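Local coordinates for protocatechuate decarboxylase (PDB 5O3M), which catalyses the decarboxylation of 3,4-dihydroxybenzoic acid as a prenylated-flavin-dependent enzyme of the UbiD family, and can carboxylate catechols at the para position, at residues N40-T45 with A77-N82. Sequence-based numbering, arbitrary orientation.
Sequences NQYLET and AMMFNN
The Y42 ring meets M79 obliquely, its phenolic OH lying 3.2 Å from M79 CB, while E44 OE2 sits at the ring edge, in its plane. Y42 OH donates to E44 OE2 over 2.7 Å, on the anti side of the carboxylate. With CG anti to the backbone N (chi1 -178°), Y42 lies over the sheet on the face shared by A77, E44 and M79, and M79, bent at chi2 and chi3, brings CE back towards the same hydroxyl. The other carboxylate oxygen, E44 OE1, takes a hydrogen bond of 2.8 Å from N81 ND2. This donor stands above the carboxylate plane yet keeps OE1 within its own amide plane; the carboxylate and amide planes are 82° apart. A water donates to both E44 OE2 and N81 OD1, closing a ring of bonds that should restrict the rotation of both groups; N81 ND2 also binds D46. On the opposite face T45 CG2 rests 3.5 Å from both F80 CD2 and M78 CE, and L43 CD2 lies alongside M78 SD. T45 OG1 is hydrogen-bonded to F506 O of the second subunit and to the backbone N of H47.

The backbones form a parallel ladder. A77 N binds Q41 O, L43 bridges A77 and M79 through its N and O, and T45 does the same for M79 and N81, with T45 N to M79 O at 3.0 Å.

Strands 42-45 and 77-80 are joined through helix 54-62 as a beta-alpha-beta unit within the UbiD N-terminal region. This helix packs on M78 and F80, whereas helix 28-36 covers Y42 and M79 on the other face. Strand 42-45 is outermost within the chain, and 77-80 continues the sheet to antiparallel strand 91-93.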
ATOM      1  N   ASN A  40      38.576 -29.988  17.668  1.00 58.86           N
ATOM      2  CA  ASN A  40      37.380 -30.069  16.831  1.00 51.40           C
ATOM      3  C   ASN A  40      37.482 -29.197  15.574  1.00 52.21           C
ATOM      4  O   ASN A  40      36.470 -28.746  15.039  1.00 53.88           O
ATOM      5  CB  ASN A  40      36.124 -29.733  17.639  1.00 45.78           C
ATOM      6  CG  ASN A  40      36.018 -30.550  18.933  1.00 63.41           C
ATOM      7  OD1 ASN A  40      35.835 -29.987  20.014  1.00 73.91           O
ATOM      8  ND2 ASN A  40      36.144 -31.877  18.826  1.00 62.24           N
ATOM      9  N   GLN A  41      38.698 -28.979  15.074  1.00 52.26           N
ATOM     10  CA  GLN A  41      38.914 -28.265  13.823  1.00 48.01           C
ATOM     11  C   GLN A  41      39.291 -29.176  12.662  1.00 45.58           C
ATOM     12  O   GLN A  41      38.972 -28.866  11.514  1.00 42.10           O
ATOM     13  CB  GLN A  41      40.004 -27.200  14.006  1.00 36.41           C
ATOM     14  CG  GLN A  41      39.529 -26.018  14.816  1.00 36.83           C
ATOM     15  CD  GLN A  41      38.367 -25.289  14.136  1.00 42.93           C
ATOM     16  OE1 GLN A  41      38.254 -25.268  12.909  1.00 50.69           O
ATOM     17  NE2 GLN A  41      37.495 -24.703  14.939  1.00 46.16           N
ATOM     18  N   TYR A  42      39.952 -30.292  12.939  1.00 45.12           N
ATOM     19  CA  TYR A  42      40.373 -31.234  11.921  1.00 43.62           C
ATOM     20  C   TYR A  42      39.968 -32.621  12.384  1.00 48.21           C
ATOM     21  O   TYR A  42      40.178 -32.973  13.549  1.00 50.50           O
ATOM     22  CB  TYR A  42      41.900 -31.139  11.687  1.00 40.14           C
ATOM     23  CG  TYR A  42      42.420 -32.052  10.597  1.00 39.61           C
ATOM     24  CD1 TYR A  42      42.203 -31.767   9.243  1.00 42.31           C
ATOM     25  CD2 TYR A  42      43.109 -33.214  10.922  1.00 37.94           C
ATOM     26  CE1 TYR A  42      42.680 -32.618   8.251  1.00 40.47           C
ATOM     27  CE2 TYR A  42      43.593 -34.068   9.948  1.00 42.14           C
ATOM     28  CZ  TYR A  42      43.381 -33.774   8.617  1.00 49.03           C
ATOM     29  OH  TYR A  42      43.871 -34.657   7.668  1.00 57.00           O
ATOM     30  N   LEU A  43      39.368 -33.403  11.481  1.00 40.44           N
ATOM     31  CA  LEU A  43      38.973 -34.770  11.807  1.00 45.86           C
ATOM     32  C   LEU A  43      39.297 -35.697  10.642  1.00 45.98           C
ATOM     33  O   LEU A  43      39.057 -35.345   9.484  1.00 47.31           O
ATOM     34  CB  LEU A  43      37.479 -34.849  12.152  1.00 45.75           C
ATOM     35  CG  LEU A  43      36.910 -36.237  12.462  1.00 45.74           C
ATOM     36  CD1 LEU A  43      37.448 -36.752  13.778  1.00 38.37           C
ATOM     37  CD2 LEU A  43      35.381 -36.183  12.478  1.00 48.08           C
ATOM     38  N   GLU A  44      39.858 -36.874  10.954  1.00 42.05           N
ATOM     39  CA  GLU A  44      40.151 -37.909   9.964  1.00 49.78           C
ATOM     40  C   GLU A  44      39.302 -39.155  10.197  1.00 53.77           C
ATOM     41  O   GLU A  44      38.881 -39.443  11.325  1.00 52.73           O
ATOM     42  CB  GLU A  44      41.629 -38.318   9.982  1.00 51.06           C
ATOM     43  CG  GLU A  44      42.598 -37.233   9.543  1.00 57.43           C
ATOM     44  CD  GLU A  44      43.921 -37.811   9.093  1.00 59.28           C
ATOM     45  OE1 GLU A  44      44.056 -39.048   9.182  1.00 63.79           O
ATOM     46  OE2 GLU A  44      44.802 -37.048   8.628  1.00 55.12           O
ATOM     47  N   THR A  45      39.058 -39.903   9.114  1.00 44.66           N
ATOM     48  CA  THR A  45      38.424 -41.209   9.222  1.00 42.10           C
ATOM     49  C   THR A  45      39.082 -42.186   8.262  1.00 44.00           C
ATOM     50  O   THR A  45      39.385 -41.835   7.117  1.00 43.84           O
ATOM     51  CB  THR A  45      36.922 -41.161   8.945  1.00 43.67           C
ATOM     52  OG1 THR A  45      36.404 -42.493   8.989  1.00 49.68           O
ATOM     53  CG2 THR A  45      36.612 -40.514   7.579  1.00 36.73           C
ATOM     54  N   ALA A  77      36.923 -29.528   9.771  1.00 48.71           N
ATOM     55  CA  ALA A  77      37.275 -30.006   8.440  1.00 43.60           C
ATOM     56  C   ALA A  77      37.543 -31.505   8.519  1.00 47.30           C
ATOM     57  O   ALA A  77      38.016 -32.012   9.539  1.00 46.85           O
ATOM     58  CB  ALA A  77      38.504 -29.267   7.912  1.00 41.64           C
ATOM     59  N   MET A  78      37.214 -32.234   7.456  1.00 46.79           N
ATOM     60  CA  MET A  78      37.241 -33.689   7.541  1.00 45.18           C
ATOM     61  C   MET A  78      38.059 -34.308   6.417  1.00 43.41           C
ATOM     62  O   MET A  78      37.848 -33.996   5.241  1.00 40.39           O
ATOM     63  CB  MET A  78      35.826 -34.253   7.527  1.00 42.48           C
ATOM     64  CG  MET A  78      35.777 -35.731   7.822  1.00 49.13           C
ATOM     65  SD  MET A  78      34.188 -36.218   8.501  1.00 50.53           S
ATOM     66  CE  MET A  78      34.418 -37.981   8.743  1.00 44.71           C
ATOM     67  N   MET A  79      38.978 -35.202   6.783  1.00 45.87           N
ATOM     68  CA  MET A  79      39.785 -35.951   5.826  1.00 41.04           C
ATOM     69  C   MET A  79      39.267 -37.384   5.758  1.00 49.42           C
ATOM     70  O   MET A  79      39.203 -38.075   6.783  1.00 53.85           O
ATOM     71  CB  MET A  79      41.264 -35.923   6.211  1.00 45.20           C
ATOM     72  CG  MET A  79      42.219 -36.631   5.223  1.00 44.16           C
ATOM     73  SD  MET A  79      42.525 -35.684   3.713  1.00 45.58           S
ATOM     74  CE  MET A  79      43.643 -34.408   4.298  1.00 36.52           C
ATOM     75  N   PHE A  80      38.897 -37.823   4.547  1.00 41.92           N
ATOM     76  CA  PHE A  80      38.510 -39.209   4.283  1.00 39.49           C
ATOM     77  C   PHE A  80      39.718 -39.944   3.696  1.00 47.25           C
ATOM     78  O   PHE A  80      40.111 -39.698   2.546  1.00 43.08           O
ATOM     79  CB  PHE A  80      37.306 -39.264   3.340  1.00 37.01           C
ATOM     80  CG  PHE A  80      36.036 -38.749   3.950  1.00 37.14           C
ATOM     81  CD1 PHE A  80      35.755 -37.384   3.957  1.00 37.98           C
ATOM     82  CD2 PHE A  80      35.125 -39.615   4.533  1.00 41.01           C
ATOM     83  CE1 PHE A  80      34.566 -36.890   4.522  1.00 39.97           C
ATOM     84  CE2 PHE A  80      33.931 -39.124   5.113  1.00 38.93           C
ATOM     85  CZ  PHE A  80      33.662 -37.764   5.105  1.00 38.90           C
ATOM     86  N   ASN A  81      40.308 -40.843   4.486  1.00 48.76           N
ATOM     87  CA  ASN A  81      41.528 -41.532   4.073  1.00 52.52           C
ATOM     88  C   ASN A  81      41.276 -42.776   3.237  1.00 48.37           C
ATOM     89  O   ASN A  81      42.175 -43.209   2.511  1.00 44.60           O
ATOM     90  CB  ASN A  81      42.355 -41.954   5.295  1.00 52.53           C
ATOM     91  CG  ASN A  81      43.041 -40.793   5.967  1.00 53.38           C
ATOM     92  OD1 ASN A  81      43.432 -39.820   5.314  1.00 53.70           O
ATOM     93  ND2 ASN A  81      43.207 -40.891   7.285  1.00 48.64           N
ATOM     94  N   ASN A  82      40.104 -43.383   3.349  1.00 49.45           N
ATOM     95  CA  ASN A  82      39.832 -44.691   2.755  1.00 49.04           C
ATOM     96  C   ASN A  82      38.696 -44.490   1.757  1.00 48.65           C
ATOM     97  O   ASN A  82      37.532 -44.377   2.148  1.00 46.33           O
ATOM     98  CB  ASN A  82      39.485 -45.703   3.844  1.00 49.23           C
ATOM     99  CG  ASN A  82      39.322 -47.119   3.320  1.00 57.96           C
ATOM    100  OD1 ASN A  82      39.303 -47.371   2.110  1.00 63.75           O
ATOM    101  ND2 ASN A  82      39.188 -48.059   4.245  1.00 55.57           N
TER
HETATM  102  O   HOH W   1      45.284 -38.233   6.137  1.00 45.13           O